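Local coordinates for adenylate kinase (Thermus thermophilus, PDB 3CM0), which catalyses the reversible transfer of the terminal phosphate of ATP to AMP, yielding two ADP and helping to balance the cell's adenine nucleotides, at residues L67-I72 and D96-E101; A90-L95 and E152-Y157. All blocks are in the same frame, centred on the assembly; numbering follows the deposited sequence.

Interaction 1: residues L67-I72 and D96-E101; sequences LILELI and DRLLSE
Leu98 reaches from helix 89-101 to Leu69 and Ile72, which sit one turn apart on helix 65-75, and its side chain carries the whole contact from the segment 96-101. The CA atoms of Leu69 and Leu98 lie 7.9 Å apart, the nearest such pair between the two segments. Starting at the root, CB of Leu98 is 4.4 Å from CD1 of Leu69, a glancing approach. CG makes no close approach to either partner; CD1 of Leu98 turns off from the contact. The work is left to CD2. With CG anti to the backbone N (chi1 176°), the chain leaves its helix fully extended, and CD2 ends as its leading methyl. It rests 4.1 Å from CD1 of Leu69, and the two leucines pass alongside one another, pointing in opposite directions. The same CD2 lies 3.9 Å from the carbonyl O of Leu69, a van der Waals touch on the helix backbone, and 3.7 Å from CG2 of Ile72. That methyl is the short branch of Ile72; the longer CG1 branch lies on the side of the backbone N. The two helices flank strand 79-83 in sequence: 65-75 brings the chain from the NMP region into the CORE domain, while 89-101 is the crossover helix joining strand 79-83 to strand 104-113 in the parallel sheet of the P-loop NTPase fold. Ile72 and Leu69 also touch Phe85, and Thr35 lies close to Ile72; both Phe85 and Thr35 are predicted to bind AMP. From another side of helix 65-75, Leu67 and Leu71 pack on Leu49 of helix 48-58, within the NMP region.

Interaction 2: residues A90-L95 and E152-Y157; sequences AQAEAL and EPLVGY
Helix segments 90-95 and 152-157 run in roughly the same direction, 31° apart with axes 10.7 Å from each other at closest, and the CA atoms of Ala92 and Leu154 come within 7.4 Å. The methyl of Ala92 points into the gap and is met by two side chains of the other helix. CD2 of Leu154 lies 4.0 Å from CB of Ala92, brought there by the far end of a side chain whose root does not aim straight across. Tyr157 supplies the second: CB of Ala92 stands over one face of its ring, offset toward the rim, 4.0 Å from CE2. A chi1 of 180° swings the Tyr157 ring away from its own backbone N and carries it across to the opposite backbone, where OH lies 3.6 Å from CA of Glu93. The extended chain of Glu93 passes obliquely along the ring, CG 3.7 Å from CE1, its carboxylate plane turned 28° from that of the ring. The hydroxyl itself is held by a hydrogen bond to Asp96, one turn on in helix 89-101, and Arg161 makes a cation-pi contact with the ring. A phenylalanine in place of Tyr157 lacks the hydroxyl and would probably leave OD2 of Asp96 without this hydrogen-bond mate. Two helices that pack side by side on one face of a parallel sheet, each leading into the next strand, are characteristic of the P-loop kinase CORE; here one carries Gln91, predicted to bind AMP, and the other returns from the LID.

In the fold
Both interactions use helix 89-101, which touches helix 65-75 through one side and helix 137-160 through another. Interaction 1 is the more buried, and its side-chain contacts are all aliphatic; interaction 2 is only partly buried, adding an aromatic ring and a glutamate chain at its margin to the small apolar core around Ala92. The two meet directly. The Asp96-Tyr157 bond spans them, since Asp96 stands in the segment of interaction 1 but points away from its partner helix. Leu69 likewise packs on the segment of interaction 2, its CG 3.8 Å from CB of Ala94 and its CD1 3.9 Å from N of Leu95.

Interaction 1: residues L67-I72 and D96-E101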
loop_
_atom_site.group_PDB
_atom_site.type_symbol
_atom_site.label_atom_id
_atom_site.label_comp_id
_atom_site.label_asym_id
_atom_site.label_seq_id
_atom_site.Cartn_x
_atom_site.Cartn_y
_atom_site.Cartn_z
ATOM N N LEU A 67 2.645 -11.248 -13.732
ATOM C CA LEU A 67 3.309 -10.117 -14.362
ATOM C C LEU A 67 3.584 -9.030 -13.320
ATOM O O LEU A 67 4.626 -8.391 -13.324
ATOM C CB LEU A 67 2.420 -9.590 -15.493
ATOM C CG LEU A 67 3.039 -8.441 -16.277
ATOM C CD1 LEU A 67 4.394 -8.880 -16.793
ATOM C CD2 LEU A 67 2.121 -8.050 -17.421
ATOM N N ILE A 68 2.643 -8.811 -12.407
ATOM C CA ILE A 68 2.849 -7.817 -11.360
ATOM C C ILE A 68 4.067 -8.221 -10.492
ATOM O O ILE A 68 4.900 -7.395 -10.157
ATOM C CB ILE A 68 1.591 -7.746 -10.445
ATOM C CG1 ILE A 68 0.399 -7.231 -11.266
ATOM C CG2 ILE A 68 1.869 -6.866 -9.232
ATOM C CD1 ILE A 68 -0.894 -7.197 -10.492
ATOM N N LEU A 69 4.130 -9.486 -10.095
ATOM C CA LEU A 69 5.259 -9.938 -9.287
ATOM C C LEU A 69 6.569 -9.868 -10.098
ATOM O O LEU A 69 7.606 -9.588 -9.539
ATOM C CB LEU A 69 5.021 -11.360 -8.769
ATOM C CG LEU A 69 4.222 -11.474 -7.439
ATOM C CD1 LEU A 69 5.088 -11.007 -6.320
ATOM C CD2 LEU A 69 2.926 -10.651 -7.497
ATOM N N GLU A 70 6.504 -10.135 -11.404
ATOM C CA GLU A 70 7.697 -10.014 -12.253
ATOM C C GLU A 70 8.207 -8.554 -12.230
ATOM O O GLU A 70 9.418 -8.297 -12.091
ATOM C CB GLU A 70 7.370 -10.424 -13.693
ATOM C CG GLU A 70 8.506 -10.038 -14.714
ATOM C CD GLU A 70 9.796 -10.765 -14.432
ATOM O OE1 GLU A 70 9.716 -11.910 -13.940
ATOM O OE2 GLU A 70 10.892 -10.224 -14.722
ATOM N N LEU A 71 7.282 -7.600 -12.368
ATOM C CA LEU A 71 7.658 -6.185 -12.334
ATOM C C LEU A 71 8.248 -5.797 -10.994
ATOM O O LEU A 71 9.161 -4.993 -10.931
ATOM C CB LEU A 71 6.459 -5.293 -12.634
ATOM C CG LEU A 71 5.984 -5.319 -14.085
ATOM C CD1 LEU A 71 4.768 -4.424 -14.261
ATOM C CD2 LEU A 71 7.125 -4.871 -15.002
ATOM N N ILE A 72 7.691 -6.330 -9.904
ATOM C CA ILE A 72 8.256 -6.023 -8.603
ATOM C C ILE A 72 9.683 -6.609 -8.503
ATOM O O ILE A 72 10.613 -5.956 -7.971
ATOM C CB ILE A 72 7.350 -6.596 -7.478
ATOM C CG1 ILE A 72 6.032 -5.818 -7.455
ATOM C CG2 ILE A 72 8.074 -6.502 -6.115
ATOM C CD1 ILE A 72 4.956 -6.453 -6.513
ATOM N N ASP A 96 5.701 -12.780 -0.373
ATOM C CA ASP A 96 6.581 -13.330 0.653
ATOM C C ASP A 96 7.609 -14.278 0.034
ATOM O O ASP A 96 8.774 -14.324 0.462
ATOM C CB ASP A 96 5.780 -14.088 1.713
ATOM C CG ASP A 96 5.379 -13.202 2.913
ATOM O OD1 ASP A 96 5.706 -11.984 2.961
ATOM O OD2 ASP A 96 4.717 -13.755 3.815
ATOM N N ARG A 97 7.184 -15.051 -0.943
ATOM C CA ARG A 97 8.127 -15.948 -1.623
ATOM C C ARG A 97 9.224 -15.136 -2.337
ATOM O O ARG A 97 10.420 -15.472 -2.278
ATOM C CB ARG A 97 7.378 -16.819 -2.629
ATOM C CG ARG A 97 6.338 -17.755 -1.967
ATOM C CD ARG A 97 5.906 -18.838 -2.959
ATOM N NE ARG A 97 5.020 -18.300 -3.992
ATOM C CZ ARG A 97 3.698 -18.189 -3.869
ATOM N NH1 ARG A 97 3.097 -18.580 -2.751
ATOM N NH2 ARG A 97 2.976 -17.691 -4.866
ATOM N N LEU A 98 8.812 -14.071 -3.017
ATOM C CA LEU A 98 9.757 -13.189 -3.718
ATOM C C LEU A 98 10.738 -12.539 -2.734
ATOM O O LEU A 98 11.921 -12.434 -3.012
ATOM C CB LEU A 98 8.978 -12.092 -4.488
ATOM C CG LEU A 98 9.886 -11.067 -5.167
ATOM C CD1 LEU A 98 10.831 -11.841 -6.094
ATOM C CD2 LEU A 98 9.074 -10.079 -5.961
ATOM N N LEU A 99 10.262 -12.055 -1.579
ATOM C CA LEU A 99 11.179 -11.440 -0.631
ATOM C C LEU A 99 12.170 -12.477 -0.127
ATOM O O LEU A 99 13.379 -12.207 0.019
ATOM C CB LEU A 99 10.401 -10.856 0.569
ATOM C CG LEU A 99 9.395 -9.770 0.163
ATOM C CD1 LEU A 99 8.573 -9.345 1.406
ATOM C CD2 LEU A 99 10.135 -8.572 -0.459
ATOM N N SER A 100 11.658 -13.677 0.122
ATOM C CA SER A 100 12.496 -14.745 0.644
ATOM C C SER A 100 13.582 -15.081 -0.381
ATOM O O SER A 100 14.760 -15.166 -0.032
ATOM C CB SER A 100 11.664 -15.994 0.940
ATOM O OG SER A 100 12.499 -17.037 1.421
ATOM N N GLU A 101 13.183 -15.263 -1.637
ATOM C CA GLU A 101 14.143 -15.586 -2.710
ATOM C C GLU A 101 15.202 -14.542 -2.981
ATOM O O GLU A 101 16.316 -14.869 -3.397
ATOM C CB GLU A 101 13.394 -15.863 -4.008
ATOM C CG GLU A 101 12.586 -17.154 -3.961
ATOM C CD GLU A 101 11.640 -17.318 -5.148
ATOM O OE1 GLU A 101 11.420 -16.343 -5.909
ATOM O OE2 GLU A 101 11.098 -18.427 -5.306
#

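Interaction 2: residues A90-L95 and E152-Y157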
loop_
_atom_site.group_PDB
_atom_site.type_symbol
_atom_site.label_atom_id
_atom_site.label_comp_id
_atom_site.label_asym_id
_atom_site.label_seq_id
_atom_site.Cartn_x
_atom_site.Cartn_y
_atom_site.Cartn_z
ATOM N N ALA A 90 -3.443 -13.928 -2.229
ATOM C CA ALA A 90 -2.585 -14.611 -3.212
ATOM C C ALA A 90 -1.348 -13.742 -3.480
ATOM O O ALA A 90 -0.211 -14.242 -3.588
ATOM C CB ALA A 90 -3.338 -14.854 -4.527
ATOM N N GLN A 91 -1.566 -12.438 -3.561
ATOM C CA GLN A 91 -0.436 -11.528 -3.799
ATOM C C GLN A 91 0.465 -11.473 -2.560
ATOM O O GLN A 91 1.701 -11.384 -2.665
ATOM C CB GLN A 91 -0.977 -10.127 -4.149
ATOM C CG GLN A 91 -1.558 -10.023 -5.545
ATOM C CD GLN A 91 -2.421 -8.767 -5.719
ATOM O OE1 GLN A 91 -2.560 -7.992 -4.792
ATOM N NE2 GLN A 91 -2.992 -8.579 -6.904
ATOM N N ALA A 92 -0.133 -11.535 -1.370
ATOM C CA ALA A 92 0.679 -11.491 -0.147
ATOM C C ALA A 92 1.569 -12.710 -0.107
ATOM O O ALA A 92 2.751 -12.630 0.238
ATOM C CB ALA A 92 -0.213 -11.458 1.124
ATOM N N GLU A 93 0.998 -13.874 -0.412
ATOM C CA GLU A 93 1.795 -15.086 -0.404
ATOM C C GLU A 93 2.934 -15.056 -1.452
ATOM O O GLU A 93 4.090 -15.380 -1.156
ATOM C CB GLU A 93 0.862 -16.268 -0.651
ATOM C CG GLU A 93 -0.043 -16.497 0.585
ATOM C CD GLU A 93 -1.008 -17.669 0.398
ATOM O OE1 GLU A 93 -0.822 -18.399 -0.597
ATOM O OE2 GLU A 93 -1.924 -17.865 1.248
ATOM N N ALA A 94 2.594 -14.637 -2.659
ATOM C CA ALA A 94 3.580 -14.555 -3.740
ATOM C C ALA A 94 4.678 -13.560 -3.376
ATOM O O ALA A 94 5.856 -13.794 -3.639
ATOM C CB ALA A 94 2.894 -14.143 -5.025
ATOM N N LEU A 95 4.303 -12.438 -2.756
ATOM C CA LEU A 95 5.314 -11.455 -2.381
ATOM C C LEU A 95 6.233 -12.013 -1.327
ATOM O O LEU A 95 7.443 -11.770 -1.348
ATOM C CB LEU A 95 4.640 -10.161 -1.878
ATOM C CG LEU A 95 5.564 -9.059 -1.356
ATOM C CD1 LEU A 95 6.518 -8.645 -2.542
ATOM C CD2 LEU A 95 4.763 -7.822 -0.874
ATOM N N GLU A 152 -9.015 -7.390 6.172
ATOM C CA GLU A 152 -8.922 -8.308 7.296
ATOM C C GLU A 152 -8.080 -9.592 7.036
ATOM O O GLU A 152 -7.322 -10.010 7.913
ATOM C CB GLU A 152 -10.329 -8.696 7.759
ATOM C CG GLU A 152 -10.314 -9.601 8.951
ATOM C CD GLU A 152 -11.634 -10.308 9.113
ATOM O OE1 GLU A 152 -12.675 -9.621 8.995
ATOM O OE2 GLU A 152 -11.631 -11.539 9.356
ATOM N N PRO A 153 -8.225 -10.241 5.857
ATOM C CA PRO A 153 -7.444 -11.452 5.580
ATOM C C PRO A 153 -5.951 -11.140 5.546
ATOM O O PRO A 153 -5.162 -11.960 5.942
ATOM C CB PRO A 153 -7.982 -11.929 4.217
ATOM C CG PRO A 153 -9.395 -11.333 4.192
ATOM C CD PRO A 153 -9.171 -9.971 4.750
ATOM N N LEU A 154 -5.575 -9.942 5.093
ATOM C CA LEU A 154 -4.150 -9.576 5.086
ATOM C C LEU A 154 -3.660 -9.321 6.495
ATOM O O LEU A 154 -2.534 -9.663 6.856
ATOM C CB LEU A 154 -3.911 -8.320 4.247
ATOM C CG LEU A 154 -4.377 -8.435 2.800
ATOM C CD1 LEU A 154 -4.132 -7.083 2.093
ATOM C CD2 LEU A 154 -3.590 -9.524 2.096
ATOM N N VAL A 155 -4.487 -8.670 7.310
ATOM C CA VAL A 155 -4.081 -8.421 8.689
ATOM C C VAL A 155 -3.834 -9.768 9.398
ATOM O O VAL A 155 -2.850 -9.935 10.105
ATOM C CB VAL A 155 -5.170 -7.602 9.426
ATOM C CG1 VAL A 155 -4.805 -7.465 10.892
ATOM C CG2 VAL A 155 -5.292 -6.236 8.777
ATOM N N GLY A 156 -4.733 -10.733 9.198
ATOM C CA GLY A 156 -4.564 -12.042 9.810
ATOM C C GLY A 156 -3.313 -12.755 9.321
ATOM O O GLY A 156 -2.598 -13.388 10.095
ATOM N N TYR A 157 -3.051 -12.634 8.024
ATOM C CA TYR A 157 -1.874 -13.256 7.410
ATOM C C TYR A 157 -0.581 -12.731 8.038
ATOM O O TYR A 157 0.329 -13.489 8.420
ATOM C CB TYR A 157 -1.867 -12.929 5.924
ATOM C CG TYR A 157 -0.697 -13.515 5.195
ATOM C CD1 TYR A 157 -0.718 -14.838 4.751
ATOM C CD2 TYR A 157 0.440 -12.749 4.936
ATOM C CE1 TYR A 157 0.370 -15.386 4.052
ATOM C CE2 TYR A 157 1.544 -13.301 4.247
ATOM C CZ TYR A 157 1.492 -14.611 3.809
ATOM O OH TYR A 157 2.557 -15.127 3.106
#